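Local coordinates for protein possible thiol-disulfide isomerase (PDB 3HCZ) that is of unproven function but, as a thioredoxin-fold domain of a possible thiol-disulfide isomerase, probably takes part in thiol-disulfide exchange, at residues Q66-W79 against W91-F103. Residues are numbered along the deposited sequence; the frame is centred on the assembly and turned at random.
Sequences QVYAANIERKDEEW and WLNVRDSKNHTDF. With SO4 (sulfate ion), chain C.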
loop_
_atom_site.group_PDB
_atom_site.type_symbol
_atom_site.label_atom_id
_atom_site.label_comp_id
_atom_site.label_asym_id
_atom_site.label_seq_id
_atom_site.Cartn_x
_atom_site.Cartn_y
_atom_site.Cartn_z
ATOM N N GLN A 66 -6.149 -6.654 0.863
ATOM C CA GLN A 66 -5.103 -6.610 -0.161
ATOM C C GLN A 66 -4.071 -5.532 0.220
ATOM O O GLN A 66 -4.433 -4.515 0.853
ATOM C CB GLN A 66 -5.709 -6.364 -1.570
ATOM C CG GLN A 66 -4.662 -6.265 -2.734
ATOM C CD GLN A 66 -3.853 -7.527 -2.857
ATOM O OE1 GLN A 66 -2.880 -7.722 -2.128
ATOM N NE2 GLN A 66 -4.270 -8.427 -3.761
ATOM N N VAL A 67 -2.810 -5.729 -0.175
ATOM C CA VAL A 67 -1.815 -4.645 -0.103
ATOM C C VAL A 67 -1.533 -4.165 -1.539
ATOM O O VAL A 67 -1.180 -4.964 -2.425
ATOM C CB VAL A 67 -0.485 -5.082 0.546
ATOM C CG1 VAL A 67 0.553 -3.916 0.523
ATOM C CG2 VAL A 67 -0.703 -5.603 2.000
ATOM N N TYR A 68 -1.763 -2.867 -1.742
ATOM C CA TYR A 68 -1.441 -2.192 -2.991
ATOM C C TYR A 68 -0.043 -1.681 -2.713
ATOM O O TYR A 68 0.133 -0.587 -2.098
ATOM C CB TYR A 68 -2.461 -1.067 -3.242
ATOM C CG TYR A 68 -2.439 -0.529 -4.670
ATOM C CD1 TYR A 68 -3.178 -1.163 -5.676
ATOM C CD2 TYR A 68 -1.745 0.633 -4.977
ATOM C CE1 TYR A 68 -3.177 -0.668 -6.992
ATOM C CE2 TYR A 68 -1.750 1.158 -6.301
ATOM C CZ TYR A 68 -2.459 0.491 -7.287
ATOM O OH TYR A 68 -2.438 1.009 -8.579
ATOM N N ALA A 69 0.966 -2.500 -3.085
ATOM C CA ALA A 69 2.332 -2.221 -2.700
ATOM C C ALA A 69 2.916 -1.335 -3.811
ATOM O O ALA A 69 3.319 -1.832 -4.878
ATOM C CB ALA A 69 3.165 -3.498 -2.493
ATOM N N ALA A 70 2.867 -0.032 -3.570
ATOM C CA ALA A 70 3.176 0.996 -4.595
ATOM C C ALA A 70 4.674 1.343 -4.512
ATOM O O ALA A 70 5.102 2.164 -3.695
ATOM C CB ALA A 70 2.302 2.237 -4.359
ATOM N N ASN A 71 5.471 0.690 -5.354
ATOM C CA ASN A 71 6.863 1.007 -5.404
ATOM C C ASN A 71 7.043 2.354 -6.135
ATOM O O ASN A 71 6.424 2.571 -7.179
ATOM C CB ASN A 71 7.615 -0.130 -6.074
ATOM C CG ASN A 71 9.051 0.194 -6.266
ATOM O OD1 ASN A 71 9.428 0.849 -7.250
ATOM N ND2 ASN A 71 9.897 -0.280 -5.341
ATOM N N ILE A 72 7.831 3.268 -5.546
ATOM C CA ILE A 72 7.952 4.638 -6.066
ATOM C C ILE A 72 9.062 4.845 -7.100
ATOM O O ILE A 72 9.351 5.992 -7.479
ATOM C CB ILE A 72 8.057 5.666 -4.912
ATOM C CG1 ILE A 72 9.363 5.467 -4.093
ATOM C CG2 ILE A 72 6.834 5.543 -4.023
ATOM C CD1 ILE A 72 9.791 6.690 -3.306
ATOM N N GLU A 73 9.682 3.769 -7.596
ATOM C CA GLU A 73 10.926 3.930 -8.383
ATOM C C GLU A 73 10.594 4.171 -9.831
ATOM O O GLU A 73 9.487 3.853 -10.259
ATOM C CB GLU A 73 11.795 2.669 -8.273
ATOM C CG GLU A 73 12.294 2.411 -6.835
ATOM C CD GLU A 73 13.121 1.149 -6.732
ATOM O OE1 GLU A 73 14.191 1.054 -7.401
ATOM O OE2 GLU A 73 12.709 0.238 -6.000
ATOM N N ARG A 74 11.551 4.692 -10.597
ATOM C CA ARG A 74 11.296 5.047 -11.991
ATOM C C ARG A 74 11.901 4.077 -12.994
ATOM O O ARG A 74 11.953 4.382 -14.192
ATOM C CB ARG A 74 11.756 6.501 -12.257
ATOM C CG ARG A 74 11.007 7.538 -11.403
ATOM C CD ARG A 74 9.496 7.546 -11.807
ATOM N NE ARG A 74 8.692 8.458 -10.989
ATOM C CZ ARG A 74 7.357 8.514 -11.075
ATOM N NH1 ARG A 74 6.723 7.773 -11.992
ATOM N NH2 ARG A 74 6.666 9.343 -10.300
ATOM N N LYS A 75 12.411 2.948 -12.495
ATOM C CA LYS A 75 12.918 1.840 -13.320
ATOM C C LYS A 75 12.413 0.517 -12.735
ATOM O O LYS A 75 12.094 0.438 -11.545
ATOM C CB LYS A 75 14.440 1.804 -13.339
ATOM C CG LYS A 75 15.091 3.047 -13.877
ATOM C CD LYS A 75 16.606 2.969 -13.804
ATOM C CE LYS A 75 17.223 4.312 -14.205
ATOM N NZ LYS A 75 18.617 4.156 -14.746
ATOM N N ASP A 76 12.315 -0.509 -13.570
ATOM C CA ASP A 76 11.853 -1.825 -13.120
ATOM C C ASP A 76 12.903 -2.681 -12.381
ATOM O O ASP A 76 12.557 -3.494 -11.531
ATOM C CB ASP A 76 11.409 -2.653 -14.336
ATOM C CG ASP A 76 10.172 -2.119 -14.984
ATOM O OD1 ASP A 76 9.213 -1.779 -14.282
ATOM O OD2 ASP A 76 10.176 -2.030 -16.229
ATOM N N GLU A 77 14.178 -2.556 -12.752
ATOM C CA GLU A 77 15.126 -3.604 -12.443
ATOM C C GLU A 77 15.246 -3.980 -10.971
ATOM O O GLU A 77 15.155 -5.179 -10.626
ATOM C CB GLU A 77 16.500 -3.277 -13.017
ATOM C CG GLU A 77 17.459 -4.446 -12.932
ATOM C CD GLU A 77 18.782 -4.150 -13.613
ATOM O OE1 GLU A 77 19.849 -4.288 -12.955
ATOM O OE2 GLU A 77 18.754 -3.767 -14.814
ATOM N N GLU A 78 15.504 -2.972 -10.128
ATOM C CA GLU A 78 15.740 -3.204 -8.701
ATOM C C GLU A 78 14.455 -3.606 -7.963
ATOM O O GLU A 78 14.484 -4.418 -7.022
ATOM C CB GLU A 78 16.347 -1.970 -8.032
ATOM C CG GLU A 78 17.784 -1.693 -8.536
ATOM C CD GLU A 78 18.684 -2.941 -8.438
ATOM O OE1 GLU A 78 18.838 -3.513 -7.318
ATOM O OE2 GLU A 78 19.250 -3.348 -9.484
ATOM N N TRP A 79 13.344 -3.014 -8.398
ATOM C CA TRP A 79 12.036 -3.367 -7.881
ATOM C C TRP A 79 11.774 -4.876 -8.071
ATOM O O TRP A 79 11.415 -5.588 -7.119
ATOM C CB TRP A 79 11.013 -2.524 -8.635
ATOM C CG TRP A 79 9.579 -2.838 -8.411
ATOM C CD1 TRP A 79 8.931 -2.943 -7.187
ATOM C CD2 TRP A 79 8.573 -3.028 -9.419
ATOM N NE1 TRP A 79 7.578 -3.195 -7.398
ATOM C CE2 TRP A 79 7.343 -3.274 -8.749
ATOM C CE3 TRP A 79 8.586 -3.022 -10.817
ATOM C CZ2 TRP A 79 6.127 -3.491 -9.443
ATOM C CZ3 TRP A 79 7.376 -3.257 -11.519
ATOM C CH2 TRP A 79 6.163 -3.485 -10.825
ATOM N N TRP A 91 1.284 -10.388 -3.207
ATOM C CA TRP A 91 0.332 -9.285 -3.100
ATOM C C TRP A 91 0.338 -8.409 -4.342
ATOM O O TRP A 91 1.013 -8.742 -5.319
ATOM C CB TRP A 91 0.580 -8.454 -1.837
ATOM C CG TRP A 91 1.929 -7.771 -1.701
ATOM C CD1 TRP A 91 2.821 -7.400 -2.688
ATOM C CD2 TRP A 91 2.480 -7.290 -0.470
ATOM N NE1 TRP A 91 3.919 -6.740 -2.118
ATOM C CE2 TRP A 91 3.717 -6.666 -0.761
ATOM C CE3 TRP A 91 2.058 -7.364 0.867
ATOM C CZ2 TRP A 91 4.531 -6.105 0.249
ATOM C CZ3 TRP A 91 2.849 -6.790 1.860
ATOM C CH2 TRP A 91 4.078 -6.175 1.547
ATOM N N LEU A 92 -0.372 -7.279 -4.309
ATOM C CA LEU A 92 -0.432 -6.404 -5.511
ATOM C C LEU A 92 0.750 -5.428 -5.636
ATOM O O LEU A 92 0.638 -4.233 -5.303
ATOM C CB LEU A 92 -1.785 -5.707 -5.649
ATOM C CG LEU A 92 -2.012 -4.860 -6.906
ATOM C CD1 LEU A 92 -1.531 -5.599 -8.192
ATOM C CD2 LEU A 92 -3.524 -4.531 -7.001
ATOM N N ASN A 93 1.893 -5.952 -6.099
ATOM C CA ASN A 93 3.023 -5.085 -6.430
ATOM C C ASN A 93 2.752 -4.262 -7.681
ATOM O O ASN A 93 2.444 -4.831 -8.748
ATOM C CB ASN A 93 4.275 -5.922 -6.680
ATOM C CG ASN A 93 4.790 -6.567 -5.411
ATOM O OD1 ASN A 93 5.202 -5.863 -4.481
ATOM N ND2 ASN A 93 4.788 -7.913 -5.365
ATOM N N VAL A 94 2.850 -2.953 -7.543
ATOM C CA VAL A 94 2.730 -2.049 -8.674
ATOM C C VAL A 94 3.860 -1.011 -8.688
ATOM O O VAL A 94 4.534 -0.787 -7.661
ATOM C CB VAL A 94 1.342 -1.311 -8.736
ATOM C CG1 VAL A 94 0.198 -2.307 -8.986
ATOM C CG2 VAL A 94 1.050 -0.486 -7.447
ATOM N N ARG A 95 4.058 -0.409 -9.865
ATOM C CA ARG A 95 5.022 0.676 -10.020
ATOM C C ARG A 95 4.383 1.654 -11.004
ATOM O O ARG A 95 3.507 1.251 -11.790
ATOM C CB ARG A 95 6.377 0.138 -10.561
ATOM C CG ARG A 95 7.544 1.098 -10.329
ATOM C CD ARG A 95 8.895 0.587 -10.922
ATOM N NE ARG A 95 8.904 0.410 -12.394
ATOM C CZ ARG A 95 8.948 1.413 -13.274
ATOM N NH1 ARG A 95 8.928 1.157 -14.559
ATOM N NH2 ARG A 95 8.940 2.684 -12.878
ATOM N N ASP A 96 4.835 2.909 -11.014
ATOM C CA ASP A 96 4.316 3.910 -11.950
ATOM C C ASP A 96 4.984 3.919 -13.317
ATOM O O ASP A 96 5.513 4.943 -13.772
ATOM C CB ASP A 96 4.336 5.282 -11.252
ATOM C CG ASP A 96 3.558 6.348 -12.029
ATOM O OD1 ASP A 96 2.504 6.035 -12.650
ATOM O OD2 ASP A 96 4.022 7.492 -12.062
ATOM N N SER A 97 4.908 2.783 -14.016
ATOM C CA SER A 97 5.663 2.598 -15.238
ATOM C C SER A 97 5.097 3.446 -16.374
ATOM O O SER A 97 5.783 3.690 -17.369
ATOM C CB SER A 97 5.688 1.109 -15.684
ATOM O OG SER A 97 4.455 0.689 -16.233
ATOM N N LYS A 98 3.840 3.866 -16.250
ATOM C CA LYS A 98 3.265 4.719 -17.294
ATOM C C LYS A 98 3.155 6.181 -16.888
ATOM O O LYS A 98 2.425 6.957 -17.539
ATOM C CB LYS A 98 1.911 4.183 -17.709
ATOM C CG LYS A 98 1.995 2.807 -18.291
ATOM C CD LYS A 98 2.075 2.880 -19.770
ATOM C CE LYS A 98 2.006 1.471 -20.340
ATOM N NZ LYS A 98 1.203 1.418 -21.577
ATOM N N ASN A 99 3.876 6.555 -15.835
ATOM C CA ASN A 99 4.035 7.949 -15.467
ATOM C C ASN A 99 2.738 8.729 -15.232
ATOM O O ASN A 99 2.472 9.742 -15.917
ATOM C CB ASN A 99 4.820 8.653 -16.574
ATOM C CG ASN A 99 6.083 7.958 -16.853
ATOM O OD1 ASN A 99 6.187 7.214 -17.846
ATOM N ND2 ASN A 99 7.041 8.100 -15.935
ATOM N N HIS A 100 1.929 8.262 -14.292
ATOM C CA HIS A 100 0.684 8.942 -13.994
ATOM C C HIS A 100 0.695 9.483 -12.583
ATOM O O HIS A 100 -0.276 10.092 -12.153
ATOM C CB HIS A 100 -0.493 7.997 -14.184
ATOM C CG HIS A 100 -0.651 7.526 -15.594
ATOM N ND1 HIS A 100 -0.719 8.393 -16.664
ATOM C CD2 HIS A 100 -0.706 6.282 -16.117
ATOM C CE1 HIS A 100 -0.824 7.703 -17.788
ATOM N NE2 HIS A 100 -0.837 6.414 -17.480
ATOM N N THR A 101 1.769 9.237 -11.845
ATOM C CA THR A 101 1.702 9.536 -10.423
ATOM C C THR A 101 2.799 10.440 -9.965
ATOM O O THR A 101 3.996 10.191 -10.146
ATOM C CB THR A 101 1.749 8.277 -9.521
ATOM O OG1 THR A 101 0.951 7.209 -10.080
ATOM C CG2 THR A 101 1.331 8.642 -8.093
ATOM N N ASP A 102 2.384 11.510 -9.352
ATOM C CA ASP A 102 3.313 12.431 -8.791
ATOM C C ASP A 102 3.351 12.155 -7.285
ATOM O O ASP A 102 2.425 12.587 -6.601
ATOM C CB ASP A 102 2.733 13.812 -9.042
ATOM C CG ASP A 102 3.723 14.892 -8.764
ATOM O OD1 ASP A 102 3.635 15.957 -9.447
ATOM O OD2 ASP A 102 4.589 14.679 -7.874
ATOM N N PHE A 103 4.344 11.408 -6.763
ATOM C CA PHE A 103 4.224 10.902 -5.367
ATOM C C PHE A 103 4.307 12.020 -4.330
ATOM O O PHE A 103 3.683 11.952 -3.259
ATOM C CB PHE A 103 5.212 9.784 -5.055
ATOM C CG PHE A 103 4.982 8.537 -5.861
ATOM C CD1 PHE A 103 3.981 7.668 -5.527
ATOM C CD2 PHE A 103 5.804 8.240 -6.935
ATOM C CE1 PHE A 103 3.724 6.502 -6.263
ATOM C CE2 PHE A 103 5.576 7.085 -7.682
ATOM C CZ PHE A 103 4.558 6.207 -7.346
HETATM S S SO4 C . 14.723 -0.757 -16.131
HETATM O O1 SO4 C . 15.313 -1.201 -14.872
HETATM O O2 SO4 C . 14.521 -1.917 -16.990
HETATM O O3 SO4 C . 13.434 -0.067 -15.966
HETATM O O4 SO4 C . 15.659 0.158 -16.781
HETATM O O HOH W 1 5.687 -3.110 -5.216
HETATM O O HOH W 2 6.694 4.148 -9.337
#
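Arg95, at the end of strand 92-95, lies along Trp79 and the loop of residues 73-76 that follows strand 66-71. Its CB sits over the six-membered ring of Trp79, 3.6 Å from the ring centroid, a CH-pi contact that suits a broad indole. CG passes Asn71 OD1 at 3.6 Å, and CD packs against Trp79 CE3. A bend at chi3 (62°) then turns the guanidinium towards Asp76 in a salt bridge, Asp76 OD1 taking both NE (2.9 Å) and NH1 from the same face of the carboxylate, while the backbone carbonyl group of Lys75 lies over one guanidinium face. NH2 completes the grip with a hydrogen bond to Glu73 O at 2.9 Å, so an arginine, with three donors in one plane, fits here. In return Arg74 crosses from the loop of 66-79 to 91-103: NH1 forms a salt bridge with Asp96 OD2 (2.7 Å) and NH2 a hydrogen bond with Thr101 O, both near the guanidinium plane. Before these loops in the chain, the two strands pair in parallel, Val94 N bonding straight to Ala69 O at 2.9 Å, and Val94 CG2 lies over the Tyr68 ring. Helix 77-86 links the two strands, making this a beta-alpha-beta crossover at the edge of the sheet, as in the thioredoxin fold.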